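Local coordinates for protein endoribonuclease ToxN (Pectobacterium atrosepticum, PDB 2XDB) that acts as a ribosome-independent endoribonuclease toxin of a type III toxin-antitoxin system, cutting RNA at AAA(U/G) sequences and held in complex by the ToxI RNA antitoxin, at residues G37-I42 against I84-M89; N59-K62 against S67-K70; S98-G103 against R112-Q117. All blocks are in the same frame, centred on the assembly; numbering follows the deposited sequence.

Interaction 1 (G37-I42 against I84-M89); sequences GIVLEI and INLKFM. With nucleotides of chain B.
Val39 meets Leu86 and Met89 where two strands of the ToxN sheet are both interrupted, strand 35-42 at a corner in the chain and strand 80-91 at a short 3-10 turn. The two branches of the valine divide the work. Its CG1 packs against Met89 SD at 3.9 Å, while CG2 faces Leu86 CD2 at 4.1 Å, so one small side chain spans the gap to two larger ones. Met89 CG sits between its own backbone N and carbonyl carbon (chi1 64°), and from there the chain runs on extended to bring the sulfur to the valine. Leu86 is directed less squarely at Val39 and reaches it through CD2 alone.

Strand 45-52 lies between these two strands in the antiparallel sheet of this toxin, whose family belongs to the SH3 clan. Backbone hydrogen bonds join Tyr47 to Val39 and Pro50 to Asn85, and the Val39 side chain also touches Ile128 and Ser132 of helix 125-140.

The side chains on the other side of 84-89 face the antitoxin RNA. Asn85 centres an inverse gamma turn, and Lys87 NZ donates a 3.1 Å hydrogen bond to Asn85 OD1, arriving 25° out of the carbonyl plane. The lysine chain bends at its last torsion (chi4 -62°), which folds NZ back toward the asparagine and also leaves it 3.0 Å from OP1 of U3 of chain B. Phe88 is layered between two neighbours. Lys87 CG lies 3.9 Å above the ring plane on one face, and the base of U2 of chain B covers the opposite face, its N3 above the ring centre. OP1 of U3 of chain B approaches the Phe88 ring edge near CZ.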
# COMPACT_ATOMS: atom_id res chain seq x y z
N GLY A 37 -3.62 -5.82 -0.54
CA GLY A 37 -4.57 -6.46 0.35
C GLY A 37 -4.15 -7.23 1.57
O GLY A 37 -4.31 -8.43 1.65
N ILE A 38 -3.71 -6.50 2.56
CA ILE A 38 -3.34 -7.04 3.85
C ILE A 38 -1.96 -7.62 3.84
O ILE A 38 -1.71 -8.81 3.71
CB ILE A 38 -4.32 -7.93 4.50
CG1 ILE A 38 -5.66 -7.21 4.57
CG2 ILE A 38 -3.89 -8.09 5.94
CD1 ILE A 38 -6.39 -7.54 5.84
N VAL A 39 -1.08 -6.67 4.04
CA VAL A 39 0.29 -6.78 3.79
C VAL A 39 0.90 -7.20 5.13
O VAL A 39 1.92 -7.88 5.17
CB VAL A 39 0.70 -5.39 3.31
CG1 VAL A 39 1.32 -4.55 4.43
CG2 VAL A 39 1.52 -5.47 2.05
N LEU A 40 0.22 -6.82 6.21
CA LEU A 40 0.60 -7.19 7.58
C LEU A 40 -0.63 -7.23 8.46
O LEU A 40 -1.47 -6.32 8.44
CB LEU A 40 1.55 -6.15 8.18
CG LEU A 40 2.61 -6.58 9.18
CD1 LEU A 40 3.00 -5.43 10.08
CD2 LEU A 40 2.11 -7.71 10.01
N GLU A 41 -0.74 -8.28 9.26
CA GLU A 41 -1.77 -8.35 10.27
C GLU A 41 -1.12 -8.73 11.59
O GLU A 41 -0.61 -9.83 11.74
CB GLU A 41 -2.82 -9.37 9.89
CG GLU A 41 -3.95 -9.45 10.90
CD GLU A 41 -5.15 -10.20 10.36
OE1 GLU A 41 -5.08 -10.71 9.21
OE2 GLU A 41 -6.17 -10.27 11.08
N ILE A 42 -1.11 -7.80 12.54
CA ILE A 42 -0.38 -8.01 13.79
C ILE A 42 -0.97 -7.16 14.90
O ILE A 42 -1.44 -6.04 14.67
CB ILE A 42 1.12 -7.68 13.63
CG1 ILE A 42 1.89 -8.03 14.90
CG2 ILE A 42 1.33 -6.19 13.31
CD1 ILE A 42 3.39 -8.09 14.69
N ILE A 84 5.05 -0.97 -4.51
CA ILE A 84 4.23 -0.90 -3.31
C ILE A 84 4.98 -0.04 -2.31
O ILE A 84 6.12 -0.35 -1.96
CB ILE A 84 4.03 -2.29 -2.70
CG1 ILE A 84 3.38 -3.24 -3.69
CG2 ILE A 84 3.19 -2.20 -1.45
CD1 ILE A 84 3.24 -4.66 -3.15
N ASN A 85 4.38 1.05 -1.87
CA ASN A 85 5.07 1.95 -0.95
C ASN A 85 4.85 1.55 0.51
O ASN A 85 4.09 2.19 1.24
CB ASN A 85 4.66 3.39 -1.19
CG ASN A 85 5.85 4.29 -1.41
OD1 ASN A 85 6.94 4.05 -0.89
ND2 ASN A 85 5.64 5.35 -2.18
N LEU A 86 5.53 0.49 0.93
CA LEU A 86 5.37 -0.04 2.27
C LEU A 86 5.52 1.01 3.38
O LEU A 86 4.85 0.93 4.41
CB LEU A 86 6.35 -1.20 2.49
CG LEU A 86 6.11 -2.38 1.56
CD1 LEU A 86 7.21 -3.39 1.74
CD2 LEU A 86 4.74 -3.01 1.82
N LYS A 87 6.41 1.98 3.20
CA LYS A 87 6.69 2.92 4.29
C LYS A 87 5.52 3.84 4.59
O LYS A 87 5.51 4.53 5.59
CB LYS A 87 7.96 3.73 4.03
CG LYS A 87 8.01 4.51 2.76
CD LYS A 87 9.33 5.27 2.72
CE LYS A 87 9.36 6.35 1.66
NZ LYS A 87 9.20 5.74 0.31
N PHE A 88 4.52 3.83 3.72
CA PHE A 88 3.29 4.58 3.99
C PHE A 88 2.07 3.69 4.10
O PHE A 88 0.97 4.14 3.82
CB PHE A 88 3.05 5.62 2.92
CG PHE A 88 4.20 6.54 2.73
CD1 PHE A 88 4.73 6.76 1.47
CD2 PHE A 88 4.77 7.18 3.81
CE1 PHE A 88 5.80 7.60 1.30
CE2 PHE A 88 5.84 8.03 3.64
CZ PHE A 88 6.36 8.24 2.38
N MET A 89 2.26 2.44 4.49
CA MET A 89 1.12 1.57 4.79
C MET A 89 0.39 2.09 6.02
O MET A 89 0.98 2.81 6.83
CB MET A 89 1.59 0.15 5.03
CG MET A 89 2.47 0.01 6.26
SD MET A 89 3.04 -1.69 6.45
CE MET A 89 3.96 -1.54 7.97
P U B 2 6.62 10.30 -4.46
OP1 U B 2 7.88 10.45 -5.20
OP2 U B 2 5.94 8.98 -4.42
O5' U B 2 6.85 10.84 -2.99
C5' U B 2 7.50 12.08 -2.74
C4' U B 2 7.51 12.37 -1.26
O4' U B 2 6.16 12.60 -0.77
C3' U B 2 8.03 11.23 -0.39
O3' U B 2 9.44 11.21 -0.35
C2' U B 2 7.40 11.54 0.95
O2' U B 2 8.11 12.59 1.57
C1' U B 2 6.03 12.08 0.53
N1 U B 2 4.94 11.08 0.52
C2 U B 2 4.29 10.79 1.69
O2 U B 2 4.60 11.32 2.74
N3 U B 2 3.28 9.87 1.61
C4 U B 2 2.85 9.22 0.47
O4 U B 2 1.91 8.42 0.53
C5 U B 2 3.56 9.58 -0.71
C6 U B 2 4.55 10.47 -0.65
P U B 3 10.20 9.94 0.25
OP1 U B 3 9.35 8.76 -0.05
OP2 U B 3 10.53 10.26 1.65
O5' U B 3 11.48 9.91 -0.69
C5' U B 3 11.33 9.39 -2.00
C4' U B 3 12.15 10.15 -3.00
O4' U B 3 11.52 11.42 -3.31
C3' U B 3 13.54 10.53 -2.56
O3' U B 3 14.44 9.45 -2.67
C2' U B 3 13.87 11.69 -3.48
O2' U B 3 14.21 11.22 -4.77
C1' U B 3 12.51 12.38 -3.59
N1 U B 3 12.35 13.51 -2.65
C2 U B 3 11.34 14.40 -2.93
O2 U B 3 10.60 14.30 -3.90
N3 U B 3 11.22 15.43 -2.04
C4 U B 3 11.99 15.65 -0.92
O4 U B 3 11.75 16.63 -0.22
C5 U B 3 13.02 14.68 -0.70
C6 U B 3 13.16 13.66 -1.56

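Interaction 2 (N59-K62 against S67-K70); sequences NNVK and SCFK. With nucleotides of chain B.
Lys70 passes over Val61 at a slant where the loop 59-62 folds against the outermost sheet strand 69-73, in a part of ToxN that grips the ToxI antitoxin RNA. From CB the lysine runs out toward the loop. CB itself is 4.8 Å from Val61 CG2; CG then comes to 3.6 Å of the same methyl carbon and CD to 3.5 Å of it. CE still packs against Val61 CG2, and only the end passes beyond the valine, with NZ lying 3.8 Å from Asn59 CA. The aliphatic part of a charged side chain thus serves as the apolar wall for a buried valine, while its ammonium group emerges at the exposed asparagine.

The other branch of Val61, CG1, looks toward Cys68 SG at 4.2 Å and toward the ribose of C4 of chain B. The side chain of Cys68 also touches Leu83, Asn85 and Lys87 of strand 80-91.

Around this small apolar core the two segments hold RNA. Asn60 lies by the base of C4 of chain B, CB being nearest its C2. The next residue but one, Lys62, turns sharply at its second torsion (chi2 -89°) and sends its amine to the same nucleotide, where NZ donates a 2.9 Å hydrogen bond to O2; that amine also forms a salt bridge to a phosphate of the RNA. Ser67 reaches the following nucleotide, A5 of chain B, through a weak hydrogen bond from OG to OP2 at 3.4 Å.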
# COMPACT_ATOMS: atom_id res chain seq x y z
N ASN A 59 14.51 3.99 -9.67
CA ASN A 59 15.65 3.27 -10.22
C ASN A 59 16.70 2.93 -9.16
O ASN A 59 17.49 2.00 -9.34
CB ASN A 59 16.29 4.06 -11.35
CG ASN A 59 15.38 4.15 -12.57
OD1 ASN A 59 14.42 3.39 -12.70
ND2 ASN A 59 15.70 5.07 -13.47
N ASN A 60 16.68 3.65 -8.04
CA ASN A 60 17.66 3.46 -6.98
C ASN A 60 17.21 2.64 -5.77
O ASN A 60 17.87 2.64 -4.74
CB ASN A 60 18.18 4.81 -6.49
CG ASN A 60 18.90 5.57 -7.57
OD1 ASN A 60 18.86 6.80 -7.60
ND2 ASN A 60 19.56 4.85 -8.47
N VAL A 61 16.08 1.95 -5.88
CA VAL A 61 15.66 1.11 -4.77
C VAL A 61 16.07 -0.32 -5.05
O VAL A 61 15.74 -0.88 -6.11
CB VAL A 61 14.14 1.21 -4.49
CG1 VAL A 61 13.74 2.68 -4.26
CG2 VAL A 61 13.33 0.58 -5.62
N LYS A 62 16.81 -0.91 -4.10
CA LYS A 62 17.38 -2.23 -4.28
C LYS A 62 16.40 -3.28 -3.79
O LYS A 62 15.62 -3.01 -2.89
CB LYS A 62 18.70 -2.36 -3.52
CG LYS A 62 19.28 -1.05 -3.03
CD LYS A 62 20.19 -0.45 -4.08
CE LYS A 62 20.84 0.83 -3.58
NZ LYS A 62 21.43 1.60 -4.72
N SER A 67 11.50 -0.21 2.44
CA SER A 67 10.53 0.85 2.21
C SER A 67 9.62 0.58 1.01
O SER A 67 8.46 0.98 0.98
CB SER A 67 11.28 2.16 1.95
OG SER A 67 12.33 2.30 2.89
N CYS A 68 10.17 -0.11 0.03
CA CYS A 68 9.54 -0.24 -1.27
C CYS A 68 9.66 -1.67 -1.73
O CYS A 68 10.71 -2.29 -1.57
CB CYS A 68 10.25 0.66 -2.29
SG CYS A 68 10.37 2.39 -1.78
N PHE A 69 8.61 -2.19 -2.33
CA PHE A 69 8.75 -3.43 -3.07
C PHE A 69 8.42 -3.13 -4.53
O PHE A 69 7.28 -2.82 -4.86
CB PHE A 69 7.82 -4.50 -2.49
CG PHE A 69 7.91 -5.81 -3.21
CD1 PHE A 69 8.94 -6.68 -2.95
CD2 PHE A 69 6.95 -6.16 -4.14
CE1 PHE A 69 9.03 -7.89 -3.62
CE2 PHE A 69 7.02 -7.38 -4.80
CZ PHE A 69 8.06 -8.24 -4.54
N LYS A 70 9.43 -3.21 -5.40
CA LYS A 70 9.23 -2.94 -6.82
C LYS A 70 8.37 -4.01 -7.52
O LYS A 70 8.50 -5.20 -7.25
CB LYS A 70 10.57 -2.83 -7.53
CG LYS A 70 11.14 -1.42 -7.65
CD LYS A 70 12.49 -1.46 -8.37
CE LYS A 70 12.78 -0.18 -9.14
NZ LYS A 70 14.13 -0.20 -9.79
P C B 4 15.49 9.14 -1.50
OP1 C B 4 15.06 9.92 -0.31
OP2 C B 4 16.85 9.36 -2.05
O5' C B 4 15.24 7.59 -1.26
C5' C B 4 15.10 6.67 -2.34
C4' C B 4 15.81 5.37 -2.03
O4' C B 4 16.91 5.21 -2.97
C3' C B 4 16.43 5.31 -0.63
O3' C B 4 16.48 3.95 -0.20
C2' C B 4 17.86 5.79 -0.90
O2' C B 4 18.80 5.39 0.09
C1' C B 4 18.13 5.16 -2.26
N1 C B 4 19.12 5.89 -3.08
C2 C B 4 20.14 5.17 -3.69
O2 C B 4 20.18 3.94 -3.53
N3 C B 4 21.06 5.82 -4.44
C4 C B 4 20.97 7.14 -4.59
N4 C B 4 21.90 7.74 -5.34
C5 C B 4 19.94 7.91 -3.98
C6 C B 4 19.04 7.25 -3.24
P U B 16 19.82 -5.28 -6.36
OP1 U B 16 18.38 -4.95 -6.46
OP2 U B 16 20.62 -4.56 -5.33
O5' U B 16 20.04 -6.85 -6.28
C5' U B 16 19.67 -7.71 -7.34
C4' U B 16 20.21 -9.10 -7.11
O4' U B 16 21.65 -9.06 -7.21
C3' U B 16 19.96 -9.70 -5.73
O3' U B 16 18.68 -10.30 -5.59
C2' U B 16 21.09 -10.71 -5.61
O2' U B 16 20.80 -11.83 -6.42
C1' U B 16 22.22 -9.94 -6.28
N1 U B 16 23.01 -9.17 -5.30
C2 U B 16 23.97 -9.86 -4.59
O2 U B 16 24.15 -11.04 -4.77
N3 U B 16 24.69 -9.11 -3.69
C4 U B 16 24.55 -7.76 -3.43
O4 U B 16 25.26 -7.20 -2.59
C5 U B 16 23.52 -7.12 -4.21
C6 U B 16 22.81 -7.83 -5.09
P A B 5 15.44 3.30 0.85
OP1 A B 5 14.99 2.04 0.21
OP2 A B 5 14.45 4.33 1.23
O5' A B 5 16.37 2.95 2.09
C5' A B 5 17.20 3.88 2.75
C4' A B 5 17.18 3.66 4.24
O4' A B 5 16.07 2.79 4.60
C3' A B 5 18.39 2.97 4.84
O3' A B 5 19.45 3.88 5.09
C2' A B 5 17.83 2.38 6.12
O2' A B 5 17.66 3.41 7.09
C1' A B 5 16.44 1.94 5.66
N9 A B 5 16.40 0.55 5.16
C8 A B 5 15.95 0.13 3.94
N7 A B 5 16.00 -1.17 3.75
C5 A B 5 16.51 -1.64 4.95
C6 A B 5 16.80 -2.94 5.39
N6 A B 5 16.61 -4.04 4.64
N1 A B 5 17.30 -3.07 6.64
C2 A B 5 17.48 -1.97 7.39
N3 A B 5 17.24 -0.70 7.09
C4 A B 5 16.76 -0.60 5.84

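Interaction 3 (S98-G103 against R112-Q117)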
# COMPACT_ATOMS: atom_id res chain seq x y z
N SER A 98 -12.51 -0.96 0.81
CA SER A 98 -13.36 -1.58 -0.19
C SER A 98 -12.60 -2.25 -1.33
O SER A 98 -11.82 -1.59 -2.03
CB SER A 98 -14.33 -0.54 -0.74
OG SER A 98 -15.21 -1.12 -1.67
N LEU A 99 -12.81 -3.55 -1.52
CA LEU A 99 -12.15 -4.29 -2.59
C LEU A 99 -12.53 -3.72 -3.96
O LEU A 99 -13.68 -3.35 -4.17
CB LEU A 99 -12.57 -5.76 -2.55
CG LEU A 99 -11.98 -6.70 -1.51
CD1 LEU A 99 -12.78 -7.99 -1.45
CD2 LEU A 99 -10.53 -7.01 -1.81
N LEU A 100 -11.58 -3.65 -4.88
CA LEU A 100 -11.96 -3.38 -6.27
C LEU A 100 -12.82 -4.56 -6.72
O LEU A 100 -12.53 -5.71 -6.38
CB LEU A 100 -10.73 -3.25 -7.19
CG LEU A 100 -9.63 -2.22 -6.89
CD1 LEU A 100 -8.83 -1.92 -8.14
CD2 LEU A 100 -10.22 -0.94 -6.37
N ASP A 101 -13.88 -4.29 -7.46
CA ASP A 101 -14.70 -5.36 -8.01
C ASP A 101 -14.26 -5.67 -9.43
O ASP A 101 -14.89 -5.22 -10.40
CB ASP A 101 -16.18 -4.95 -8.01
CG ASP A 101 -17.10 -6.09 -8.39
OD1 ASP A 101 -18.33 -5.90 -8.29
OD2 ASP A 101 -16.61 -7.18 -8.78
N LEU A 102 -13.16 -6.42 -9.56
CA LEU A 102 -12.55 -6.64 -10.87
C LEU A 102 -13.51 -7.38 -11.81
O LEU A 102 -13.49 -7.16 -13.02
CB LEU A 102 -11.23 -7.40 -10.76
CG LEU A 102 -10.08 -6.77 -9.98
CD1 LEU A 102 -8.91 -7.73 -9.93
CD2 LEU A 102 -9.65 -5.47 -10.60
N GLY A 103 -14.33 -8.24 -11.25
CA GLY A 103 -15.31 -8.97 -12.04
C GLY A 103 -16.30 -8.09 -12.79
O GLY A 103 -16.72 -8.43 -13.90
N ARG A 112 -5.94 -4.79 -17.24
CA ARG A 112 -4.86 -5.68 -17.66
C ARG A 112 -3.62 -5.49 -16.78
O ARG A 112 -2.97 -6.46 -16.39
CB ARG A 112 -4.48 -5.48 -19.13
CG ARG A 112 -5.56 -5.87 -20.12
CD ARG A 112 -5.08 -5.69 -21.56
NE ARG A 112 -6.14 -5.15 -22.41
CZ ARG A 112 -6.21 -3.88 -22.81
NH1 ARG A 112 -7.22 -3.48 -23.58
NH2 ARG A 112 -5.27 -3.03 -22.45
N MET A 113 -3.30 -4.24 -16.49
CA MET A 113 -2.14 -3.91 -15.68
C MET A 113 -2.34 -4.48 -14.28
O MET A 113 -1.44 -5.13 -13.74
CB MET A 113 -1.94 -2.39 -15.60
CG MET A 113 -0.53 -1.98 -15.23
SD MET A 113 -0.39 -0.27 -14.68
CE MET A 113 -1.50 -0.31 -13.27
N LEU A 114 -3.51 -4.24 -13.70
CA LEU A 114 -3.84 -4.81 -12.40
C LEU A 114 -3.53 -6.32 -12.37
O LEU A 114 -3.01 -6.84 -11.39
CB LEU A 114 -5.30 -4.55 -12.05
CG LEU A 114 -5.64 -3.09 -11.77
CD1 LEU A 114 -7.10 -2.92 -11.45
CD2 LEU A 114 -4.78 -2.59 -10.62
N TYR A 115 -3.83 -7.00 -13.47
CA TYR A 115 -3.64 -8.43 -13.49
C TYR A 115 -2.21 -8.85 -13.70
O TYR A 115 -1.82 -9.94 -13.32
CB TYR A 115 -4.54 -9.08 -14.54
CG TYR A 115 -5.91 -9.35 -14.01
CD1 TYR A 115 -6.09 -9.99 -12.79
CD2 TYR A 115 -7.03 -8.96 -14.72
CE1 TYR A 115 -7.36 -10.23 -12.30
CE2 TYR A 115 -8.29 -9.21 -14.25
CZ TYR A 115 -8.45 -9.83 -13.04
OH TYR A 115 -9.72 -10.06 -12.59
N LYS A 116 -1.42 -7.98 -14.31
CA LYS A 116 0.00 -8.28 -14.40
C LYS A 116 0.61 -8.03 -13.03
O LYS A 116 1.50 -8.75 -12.58
CB LYS A 116 0.67 -7.44 -15.48
CG LYS A 116 0.33 -7.88 -16.90
CD LYS A 116 1.03 -9.18 -17.24
CE LYS A 116 0.76 -9.61 -18.66
NZ LYS A 116 1.29 -10.98 -18.92
N GLN A 117 0.09 -7.03 -12.34
CA GLN A 117 0.56 -6.73 -11.00
C GLN A 117 0.19 -7.85 -10.02
O GLN A 117 1.04 -8.29 -9.22
CB GLN A 117 0.00 -5.39 -10.54
CG GLN A 117 0.72 -4.20 -11.15
CD GLN A 117 0.07 -2.88 -10.76
OE1 GLN A 117 -1.16 -2.79 -10.68
NE2 GLN A 117 0.88 -1.85 -10.52
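Leu102 reaches across to Leu114 and Tyr115, and Leu100 to Leu114, as the chain leaving the edge strand 97-99 passes beside helix 109-123, a packing of a post-strand loop on a helix, its nearest atom about 13 Å from the bound RNA. Aliphatic contacts come first. Leu114 CD1 is the shared point: Leu102 CD2 approaches it to 3.7 Å and Leu100 CD1 to 3.9 Å. Leu100 crosses Leu114 at about a right angle, one methyl of each making the contact. Phe3 of strand 3-6 touches both of them and continues the apolar patch toward the sheet.

Polar links tie the two segments to other parts of the chain. Lys111 NZ, one residue before 112-117 on the same helix, donates to Leu102 O, and Asp101 OD1 accepts from Asn104. On the helix, Lys116 makes a salt bridge with Glu73, and Gln117 NE2 bonds to Leu81 O.

Aromatic contact is supplied by Tyr115, which comes from the direction opposite to Leu102. Leu102 CD1 meets the ring obliquely, 3.8 Å from Tyr115 CE1. The phenol oxygen extends past that methyl along the leucine, and Tyr115 OH ends 3.6 Å from Leu102 CB.

From the N terminus, segment 37-42 opens interaction 1, which closes at 84-89 over 41 intervening residues that contain strands 45-52 and 69-73. Interaction 2 is nested inside that loop, itself closing only four residues, and the two touch: strands 69-73 and 80-91 are sheet neighbours, with probable backbone hydrogen bonds from Ile84 N to Phe69 O and from Lys87 N to Ser67 O. Both border the RNA. Interaction 3 follows in series, closing eight residues between the outermost strand 97-99 and helix 109-123, without touching the others. Together they sample the sheet from one edge strand to the other.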